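Local structure of endo-1,4-beta-xylanase (Pseudoalteromonas haloplanktis, 1H14) at residues Y211-V216 / Y224-A229; R76-S81 / R379-S384. The protein is a cold-adapted family 8 glycoside hydrolase, an endo-1,4-beta-xylanase that cleaves internal beta-1,4 linkages within the xylan backbone. The protein carries 1 engineered substitution. All blocks are in the same frame, centred on the assembly; numbering follows the deposited sequence.

Contact 1 of 2, residues Y211-V216 / Y224-A229; sequences YFANNV and YWRQVA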
ATOM      1  N   TYR A 211      -9.696   7.088   9.451  1.00  7.59           N
ATOM      2  CA  TYR A 211      -9.279   6.419  10.667  1.00  6.69           C
ATOM      3  C   TYR A 211      -8.351   7.383  11.447  1.00  6.95           C
ATOM      4  O   TYR A 211      -8.483   7.494  12.678  1.00  8.47           O
ATOM      5  CB  TYR A 211      -8.551   5.147  10.244  1.00  7.10           C
ATOM      6  CG  TYR A 211      -7.878   4.388  11.380  1.00  6.43           C
ATOM      7  CD1 TYR A 211      -8.579   3.659  12.265  1.00  5.82           C
ATOM      8  CD2 TYR A 211      -6.492   4.375  11.473  1.00  7.24           C
ATOM      9  CE1 TYR A 211      -7.984   2.939  13.300  1.00  7.15           C
ATOM     10  CE2 TYR A 211      -5.880   3.657  12.476  1.00  7.44           C
ATOM     11  CZ  TYR A 211      -6.584   2.983  13.421  1.00  8.54           C
ATOM     12  OH  TYR A 211      -5.957   2.347  14.433  1.00  8.34           O
ATOM     13  N   PHE A 212      -7.463   8.082  10.780  1.00  6.28           N
ATOM     14  CA  PHE A 212      -6.618   9.087  11.465  1.00  6.23           C
ATOM     15  C   PHE A 212      -7.524  10.086  12.212  1.00  7.92           C
ATOM     16  O   PHE A 212      -7.265  10.418  13.378  1.00  6.97           O
ATOM     17  CB  PHE A 212      -5.702   9.788  10.513  1.00  6.44           C
ATOM     18  CG  PHE A 212      -4.663   8.878   9.716  1.00  6.51           C
ATOM     19  CD1 PHE A 212      -4.327   7.680  10.146  1.00  7.88           C
ATOM     20  CD2 PHE A 212      -4.033   9.397   8.622  1.00  7.04           C
ATOM     21  CE1 PHE A 212      -3.345   6.924   9.454  1.00  7.76           C
ATOM     22  CE2 PHE A 212      -3.092   8.665   7.929  1.00  7.90           C
ATOM     23  CZ  PHE A 212      -2.784   7.396   8.344  1.00  7.60           C
ATOM     24  N   ALA A 213      -8.509  10.631  11.535  1.00  7.46           N
ATOM     25  CA  ALA A 213      -9.360  11.677  12.137  1.00  6.81           C
ATOM     26  C   ALA A 213     -10.005  11.121  13.422  1.00  9.41           C
ATOM     27  O   ALA A 213     -10.183  11.890  14.395  1.00 10.03           O
ATOM     28  CB  ALA A 213     -10.476  12.018  11.159  1.00  7.70           C
ATOM     29  N   ASN A 214     -10.386   9.875  13.446  1.00  8.74           N
ATOM     30  CA  ASN A 214     -11.071   9.280  14.583  1.00  8.86           C
ATOM     31  C   ASN A 214     -10.101   8.939  15.742  1.00  9.97           C
ATOM     32  O   ASN A 214     -10.538   8.475  16.779  1.00 11.01           O
ATOM     33  CB  ASN A 214     -11.845   8.063  14.225  1.00  9.70           C
ATOM     34  CG  ASN A 214     -13.069   8.412  13.400  1.00 15.30           C
ATOM     35  OD1 ASN A 214     -13.464   9.602  13.372  1.00 17.39           O
ATOM     36  ND2 ASN A 214     -13.634   7.433  12.741  1.00 14.67           N
ATOM     37  N   ASN A 215      -8.803   9.012  15.479  1.00  8.97           N
ATOM     38  CA  ASN A 215      -7.741   8.624  16.411  1.00  9.64           C
ATOM     39  C   ASN A 215      -6.870   9.729  16.938  1.00 11.09           C
ATOM     40  O   ASN A 215      -5.876   9.489  17.628  1.00 11.70           O
ATOM     41  CB  ASN A 215      -6.953   7.393  15.914  1.00  8.47           C
ATOM     42  CG  ASN A 215      -7.738   6.158  16.047  1.00  9.53           C
ATOM     43  OD1 ASN A 215      -7.667   5.462  17.075  1.00 10.32           O
ATOM     44  ND2 ASN A 215      -8.567   5.849  15.023  1.00  9.64           N
ATOM     45  N   VAL A 216      -7.138  10.993  16.530  1.00 10.72           N
ATOM     46  CA  VAL A 216      -6.430  12.137  17.104  1.00 11.10           C
ATOM     47  C   VAL A 216      -7.348  12.734  18.198  1.00 12.46           C
ATOM     48  O   VAL A 216      -8.533  12.503  18.160  1.00 14.83           O
ATOM     49  CB  VAL A 216      -6.023  13.141  16.017  1.00 11.12           C
ATOM     50  CG1 VAL A 216      -5.052  12.485  15.036  1.00 12.37           C
ATOM     51  CG2 VAL A 216      -7.280  13.665  15.258  1.00 10.21           C
ATOM     52  N   TYR A 224      -9.089  18.305  10.115  1.00  7.87           N
ATOM     53  CA  TYR A 224      -8.008  18.241   9.072  1.00  8.44           C
ATOM     54  C   TYR A 224      -8.033  16.883   8.369  1.00  7.82           C
ATOM     55  O   TYR A 224      -8.061  16.824   7.141  1.00  8.12           O
ATOM     56  CB  TYR A 224      -6.640  18.483   9.723  1.00  8.36           C
ATOM     57  CG  TYR A 224      -5.479  18.386   8.722  1.00  7.58           C
ATOM     58  CD1 TYR A 224      -5.141  19.426   7.945  1.00  8.23           C
ATOM     59  CD2 TYR A 224      -4.857  17.168   8.536  1.00  8.61           C
ATOM     60  CE1 TYR A 224      -4.131  19.303   6.962  1.00  9.03           C
ATOM     61  CE2 TYR A 224      -3.876  17.027   7.598  1.00  8.05           C
ATOM     62  CZ  TYR A 224      -3.476  18.062   6.856  1.00  7.35           C
ATOM     63  OH  TYR A 224      -2.505  17.928   5.884  1.00 10.02           O
ATOM     64  N   TRP A 225      -8.044  15.803   9.140  1.00  7.93           N
ATOM     65  CA  TRP A 225      -7.903  14.465   8.504  1.00  6.37           C
ATOM     66  C   TRP A 225      -9.170  14.058   7.799  1.00  8.65           C
ATOM     67  O   TRP A 225      -9.142  13.349   6.787  1.00  8.10           O
ATOM     68  CB  TRP A 225      -7.419  13.451   9.497  1.00  6.82           C
ATOM     69  CG  TRP A 225      -5.963  13.633   9.806  1.00  6.59           C
ATOM     70  CD1 TRP A 225      -5.413  14.021  11.000  1.00  9.05           C
ATOM     71  CD2 TRP A 225      -4.860  13.397   8.935  1.00  7.17           C
ATOM     72  NE1 TRP A 225      -4.059  14.080  10.878  1.00  9.13           N
ATOM     73  CE2 TRP A 225      -3.700  13.706   9.610  1.00  7.96           C
ATOM     74  CE3 TRP A 225      -4.765  12.972   7.638  1.00  8.32           C
ATOM     75  CZ2 TRP A 225      -2.442  13.612   9.017  1.00  9.32           C
ATOM     76  CZ3 TRP A 225      -3.522  12.919   7.041  1.00  7.86           C
ATOM     77  CH2 TRP A 225      -2.385  13.226   7.721  1.00  8.30           C
ATOM     78  N   ARG A 226     -10.368  14.496   8.275  1.00  8.85           N
ATOM     79  CA  ARG A 226     -11.586  14.189   7.538  1.00  8.09           C
ATOM     80  C   ARG A 226     -11.574  14.925   6.267  1.00  8.28           C
ATOM     81  O   ARG A 226     -12.057  14.374   5.245  1.00  8.06           O
ATOM     82  CB  ARG A 226     -12.769  14.649   8.378  1.00 10.12           C
ATOM     83  CG  ARG A 226     -14.135  14.303   7.864  1.00 17.28           C
ATOM     84  CD  ARG A 226     -14.538  12.801   8.176  1.00 24.13           C
ATOM     85  NE  ARG A 226     -14.694  12.603   9.620  1.00 24.89           N
ATOM     86  CZ  ARG A 226     -14.239  11.594  10.320  1.00 24.94           C
ATOM     87  NH1 ARG A 226     -14.467  11.627  11.615  1.00 21.94           N
ATOM     88  NH2 ARG A 226     -13.544  10.554   9.755  1.00 21.30           N
ATOM     89  N   GLN A 227     -11.093  16.143   6.192  1.00  7.19           N
ATOM     90  CA  GLN A 227     -10.960  16.911   4.952  1.00  7.43           C
ATOM     91  C   GLN A 227      -9.966  16.196   3.976  1.00  7.82           C
ATOM     92  O   GLN A 227     -10.208  16.170   2.762  1.00  9.29           O
ATOM     93  CB  GLN A 227     -10.509  18.288   5.249  1.00  8.59           C
ATOM     94  CG  GLN A 227     -11.610  19.153   5.933  1.00  7.86           C
ATOM     95  CD  GLN A 227     -11.027  20.265   6.786  1.00  7.38           C
ATOM     96  OE1 GLN A 227      -9.929  20.728   6.584  1.00  9.85           O
ATOM     97  NE2 GLN A 227     -11.903  20.789   7.680  1.00  8.81           N
ATOM     98  N   VAL A 228      -8.849  15.720   4.501  1.00  7.95           N
ATOM     99  CA  VAL A 228      -7.901  14.939   3.676  1.00  7.26           C
ATOM    100  C   VAL A 228      -8.663  13.784   3.061  1.00  6.66           C
ATOM    101  O   VAL A 228      -8.485  13.459   1.888  1.00  7.65           O
ATOM    102  CB  VAL A 228      -6.723  14.531   4.477  1.00  6.69           C
ATOM    103  CG1 VAL A 228      -5.788  13.562   3.712  1.00  6.66           C
ATOM    104  CG2 VAL A 228      -5.842  15.695   4.902  1.00  7.77           C
ATOM    105  N   ALA A 229      -9.459  13.065   3.836  1.00  6.61           N
ATOM    106  CA  ALA A 229     -10.179  11.917   3.320  1.00  6.90           C
ATOM    107  C   ALA A 229     -11.116  12.293   2.182  1.00  8.30           C
ATOM    108  O   ALA A 229     -11.128  11.656   1.131  1.00  8.98           O
ATOM    109  CB  ALA A 229     -10.934  11.232   4.410  1.00  8.07           C
TER

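Contact 2 of 2, residues R76-S81 / R379-S384; sequences RTEGQS and RYYNGS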
ATOM      1  N   ARG A  76      13.539  -0.496   2.093  1.00  6.74           N
ATOM      2  CA  ARG A  76      12.621   0.607   1.754  1.00  6.49           C
ATOM      3  C   ARG A  76      11.577   0.848   2.804  1.00  5.80           C
ATOM      4  O   ARG A  76      11.106  -0.051   3.500  1.00  7.48           O
ATOM      5  CB  ARG A  76      11.947   0.266   0.419  1.00  7.75           C
ATOM      6  CG  ARG A  76      12.940   0.218  -0.760  1.00  8.34           C
ATOM      7  CD  ARG A  76      12.345  -0.221  -2.115  1.00 10.02           C
ATOM      8  NE  ARG A  76      13.445  -0.396  -3.034  1.00  9.36           N
ATOM      9  CZ  ARG A  76      13.472  -0.017  -4.331  1.00 14.06           C
ATOM     10  NH1 ARG A  76      12.332   0.289  -4.939  1.00 12.78           N
ATOM     11  NH2 ARG A  76      14.583  -0.224  -5.001  1.00 13.57           N
ATOM     12  N   THR A  77      11.175   2.072   2.923  1.00  6.30           N
ATOM     13  CA  THR A  77      10.109   2.411   3.846  1.00  6.79           C
ATOM     14  C   THR A  77       8.754   1.819   3.478  1.00  6.38           C
ATOM     15  O   THR A  77       7.980   1.460   4.366  1.00  6.48           O
ATOM     16  CB  THR A  77      10.006   3.889   4.081  1.00  6.66           C
ATOM     17  OG1 THR A  77       9.843   4.603   2.845  1.00  7.82           O
ATOM     18  CG2 THR A  77      11.186   4.458   4.821  1.00  6.68           C
ATOM     19  N   GLU A  78       8.438   1.729   2.216  1.00  6.21           N
ATOM     20  CA  GLU A  78       7.227   1.080   1.809  1.00  7.80           C
ATOM     21  C   GLU A  78       7.103  -0.339   2.336  1.00  7.61           C
ATOM     22  O   GLU A  78       6.182  -0.728   3.012  1.00  7.54           O
ATOM     23  CB  GLU A  78       7.135   1.117   0.292  1.00  9.70           C
ATOM     24  CG  GLU A  78       6.385   0.097  -0.608  1.00 17.41           C
ATOM     25  CD  GLU A  78       6.827   0.098  -2.105  1.00 22.84           C
ATOM     26  OE1 GLU A  78       6.155   0.842  -2.822  1.00 23.41           O
ATOM     27  OE2 GLU A  78       7.934  -0.533  -2.461  1.00 22.21           O
ATOM     28  N   GLY A  79       8.124  -1.146   2.069  1.00  7.04           N
ATOM     29  CA  GLY A  79       8.050  -2.518   2.547  1.00  6.93           C
ATOM     30  C   GLY A  79       8.040  -2.641   4.042  1.00  6.18           C
ATOM     31  O   GLY A  79       7.390  -3.518   4.591  1.00  6.83           O
ATOM     32  N   GLN A  80       8.827  -1.790   4.700  1.00  6.29           N
ATOM     33  CA  GLN A  80       8.924  -1.810   6.135  1.00  5.88           C
ATOM     34  C   GLN A  80       7.549  -1.533   6.779  1.00  7.14           C
ATOM     35  O   GLN A  80       7.092  -2.237   7.710  1.00  6.49           O
ATOM     36  CB  GLN A  80       9.969  -0.780   6.595  1.00  6.58           C
ATOM     37  CG  GLN A  80      10.425  -0.927   8.007  1.00  6.28           C
ATOM     38  CD  GLN A  80      11.479  -1.998   8.233  1.00  7.55           C
ATOM     39  OE1 GLN A  80      11.994  -2.192   9.403  1.00  9.10           O
ATOM     40  NE2 GLN A  80      11.805  -2.697   7.244  1.00  4.91           N
ATOM     41  N   SER A  81       6.883  -0.504   6.247  1.00  6.10           N
ATOM     42  CA  SER A  81       5.621  -0.068   6.801  1.00  5.91           C
ATOM     43  C   SER A  81       4.505  -1.084   6.462  1.00  6.88           C
ATOM     44  O   SER A  81       3.618  -1.348   7.271  1.00  6.54           O
ATOM     45  CB  SER A  81       5.310   1.354   6.252  1.00  6.59           C
ATOM     46  OG  SER A  81       5.015   1.292   4.832  1.00  7.77           O
ATOM     47  N   ARG A 379      10.396 -11.272  -5.407  1.00 10.12           N
ATOM     48  CA  ARG A 379       9.402 -11.420  -4.378  1.00  9.80           C
ATOM     49  C   ARG A 379       9.197 -10.234  -3.463  1.00  9.97           C
ATOM     50  O   ARG A 379       8.249 -10.267  -2.718  1.00  9.91           O
ATOM     51  CB  ARG A 379       9.672 -12.647  -3.544  1.00 10.13           C
ATOM     52  CG  ARG A 379      10.891 -12.560  -2.560  1.00  9.85           C
ATOM     53  CD  ARG A 379      11.036 -13.843  -1.790  1.00  9.54           C
ATOM     54  NE  ARG A 379      12.092 -13.820  -0.813  1.00 10.24           N
ATOM     55  CZ  ARG A 379      13.326 -14.158  -1.044  1.00 14.14           C
ATOM     56  NH1 ARG A 379      13.739 -14.402  -2.312  1.00 14.07           N
ATOM     57  NH2 ARG A 379      14.198 -14.242  -0.052  1.00 13.11           N
ATOM     58  N   TYR A 380      10.052  -9.218  -3.449  1.00  9.14           N
ATOM     59  CA  TYR A 380       9.803  -8.100  -2.523  1.00  8.85           C
ATOM     60  C   TYR A 380       8.468  -7.421  -2.828  1.00  6.92           C
ATOM     61  O   TYR A 380       7.608  -7.332  -1.966  1.00  9.16           O
ATOM     62  CB  TYR A 380      10.936  -7.049  -2.591  1.00  9.06           C
ATOM     63  CG  TYR A 380      10.514  -5.721  -2.066  1.00  9.91           C
ATOM     64  CD1 TYR A 380      10.416  -5.515  -0.714  1.00 10.56           C
ATOM     65  CD2 TYR A 380      10.202  -4.695  -2.881  1.00  9.47           C
ATOM     66  CE1 TYR A 380      10.026  -4.274  -0.237  1.00 10.90           C
ATOM     67  CE2 TYR A 380       9.792  -3.468  -2.379  1.00 10.06           C
ATOM     68  CZ  TYR A 380       9.719  -3.306  -1.029  1.00  9.68           C
ATOM     69  OH  TYR A 380       9.326  -2.066  -0.571  1.00 11.95           O
ATOM     70  N   TYR A 381       8.218  -7.018  -4.059  1.00  8.91           N
ATOM     71  CA  TYR A 381       7.067  -6.251  -4.308  1.00  9.65           C
ATOM     72  C   TYR A 381       5.880  -7.226  -4.464  1.00  8.42           C
ATOM     73  O   TYR A 381       4.775  -7.009  -3.938  1.00  9.42           O
ATOM     74  CB  TYR A 381       7.295  -5.375  -5.541  1.00 10.17           C
ATOM     75  CG  TYR A 381       6.301  -4.248  -5.714  1.00 10.52           C
ATOM     76  CD1 TYR A 381       6.181  -3.252  -4.793  1.00 10.08           C
ATOM     77  CD2 TYR A 381       5.443  -4.176  -6.782  1.00 10.99           C
ATOM     78  CE1 TYR A 381       5.304  -2.212  -4.981  1.00 15.17           C
ATOM     79  CE2 TYR A 381       4.528  -3.145  -6.924  1.00 10.88           C
ATOM     80  CZ  TYR A 381       4.408  -2.223  -6.026  1.00 13.25           C
ATOM     81  OH  TYR A 381       3.496  -1.168  -6.161  1.00 13.12           O
ATOM     82  N   ASN A 382       6.112  -8.341  -5.165  1.00  8.28           N
ATOM     83  CA  ASN A 382       5.058  -9.302  -5.363  1.00  8.43           C
ATOM     84  C   ASN A 382       4.595  -9.943  -4.026  1.00  7.90           C
ATOM     85  O   ASN A 382       3.413 -10.108  -3.761  1.00  8.67           O
ATOM     86  CB  ASN A 382       5.510 -10.417  -6.319  1.00  9.11           C
ATOM     87  CG  ASN A 382       5.585  -9.944  -7.804  1.00 10.97           C
ATOM     88  OD1 ASN A 382       6.549 -10.300  -8.561  1.00 19.47           O
ATOM     89  ND2 ASN A 382       4.567  -9.288  -8.228  1.00 10.80           N
ATOM     90  N   GLY A 383       5.587 -10.312  -3.195  1.00  7.38           N
ATOM     91  CA  GLY A 383       5.304 -10.907  -1.954  1.00  6.83           C
ATOM     92  C   GLY A 383       4.717  -9.991  -0.889  1.00  6.64           C
ATOM     93  O   GLY A 383       3.850 -10.429  -0.120  1.00  7.25           O
ATOM     94  N   SER A 384       5.167  -8.749  -0.882  1.00  7.50           N
ATOM     95  CA  SER A 384       4.574  -7.788   0.029  1.00  7.03           C
ATOM     96  C   SER A 384       3.096  -7.605  -0.324  1.00  7.58           C
ATOM     97  O   SER A 384       2.219  -7.565   0.538  1.00  7.96           O
ATOM     98  CB  SER A 384       5.286  -6.479  -0.043  1.00  8.48           C
ATOM     99  OG  SER A 384       6.594  -6.577   0.494  1.00  9.96           O
TER
HETATM  100  O   HOH W   1       6.125  -5.794   3.199  1.00  8.79           O

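Contact 1 of 2, residues Y211-V216 / Y224-A229
F212 turns the edge of its ring onto one face of W225, an edge-to-face pair whose planes stand at 82° and whose six-membered rings have centroids 5.2 Å apart. The leading atom is F212 CD2, 3.8 Å from W225 CE3. Behind it, F212 CB sits over the five-membered half of the indole in a CH-pi contact, 4.1 Å from that centroid. Both halves of the tryptophan are thus engaged by one residue, while Y224, one position back along the chain, places CD2 over the opposite indole face. In W225, CG lies beside the backbone N (chi1 -74°), which directs the indole at F212. A213 lies where the two backbones come closest: its CB meets W225 CB at 3.8 Å. V216 CG1 adds a looser apolar touch, 4.3 Å from W225 CD1.

On the more exposed flank the chemistry turns polar. R226 starts out across the flank, but bends at both chi2 and chi3 fold its guanidinium back over A213, whose CB packs against one face, 3.7 Å from NH2. In the plane of that group, NH1 donates an almost straight bond of 2.9 Å to N214 OD1. NH2 forms a salt bridge with D210, and N214 ND2 is held by Y12 OH, so both ends of this polar bridge are tied down.

The axes of 211-215 and 224-229 come within 7.9 Å of each other, their N-to-C directions 172° apart. This is an antiparallel helical hairpin, the kind of unit from which the (alpha/alpha)6 barrel of family 8 enzymes is built.

Contact 2 of 2, residues R76-S81 / R379-S384
Y380 lays the edge of its phenol ring along the first turn of helix 77-89, with CE1 3.8 Å from G79 CA and the hydroxyl lodged between R76, E78 and G79. The missing side chain matters here, since a CB on G79 would run into CE1. Y380 OH donates to E78 OE2 over 2.8 Å; the carboxylate oxygen accepts with its anti lone pair, the one turned away from OE1. R76 CB lies 3.6 Å from the same hydroxyl. E78 reaches this point on an extended chain, CG anti to the backbone N (chi1 153°). Its OE1 meets the edge of Y381 at CE1 and forms a salt bridge with R284. A phenylalanine in place of Y380 would probably leave E78 OE2 without this hydrogen-bonding mate and the glutamate freer to turn. Beyond the ring, a water donates to both G79 O and S384 OG, while S384 OG itself donates to Y380 O (2.8 Å).

R76, the N-cap residue, ends strand 74-76 and is salt-bridged to D74. Strand 58-66 touches R76 and Y380 through A66, helix 143-160 meets E78 through N144, and the first turns 379-384 and 77-81 of the two helices run 35° apart in direction.

How the contacts relate
The two contacts share no helix and do not touch; their centres lie 26 Å apart. Contact 1 lies about 18 Å from the chain centre and joins consecutive helices, whereas contact 2, about 9 Å from it, brings together segments nearly 300 residues apart and so encloses contact 1 along the chain. Helix 143-160 borders both, through L154 at contact 1 and through N144, Y148 and F149 at contact 2. Each is partly buried, but contact 1 divides into an aromatic inner side and a polar outer flank, with helices close and antiparallel. Contact 2 has wider-spaced helices, bridged by a tyrosine-glutamate bond and a water.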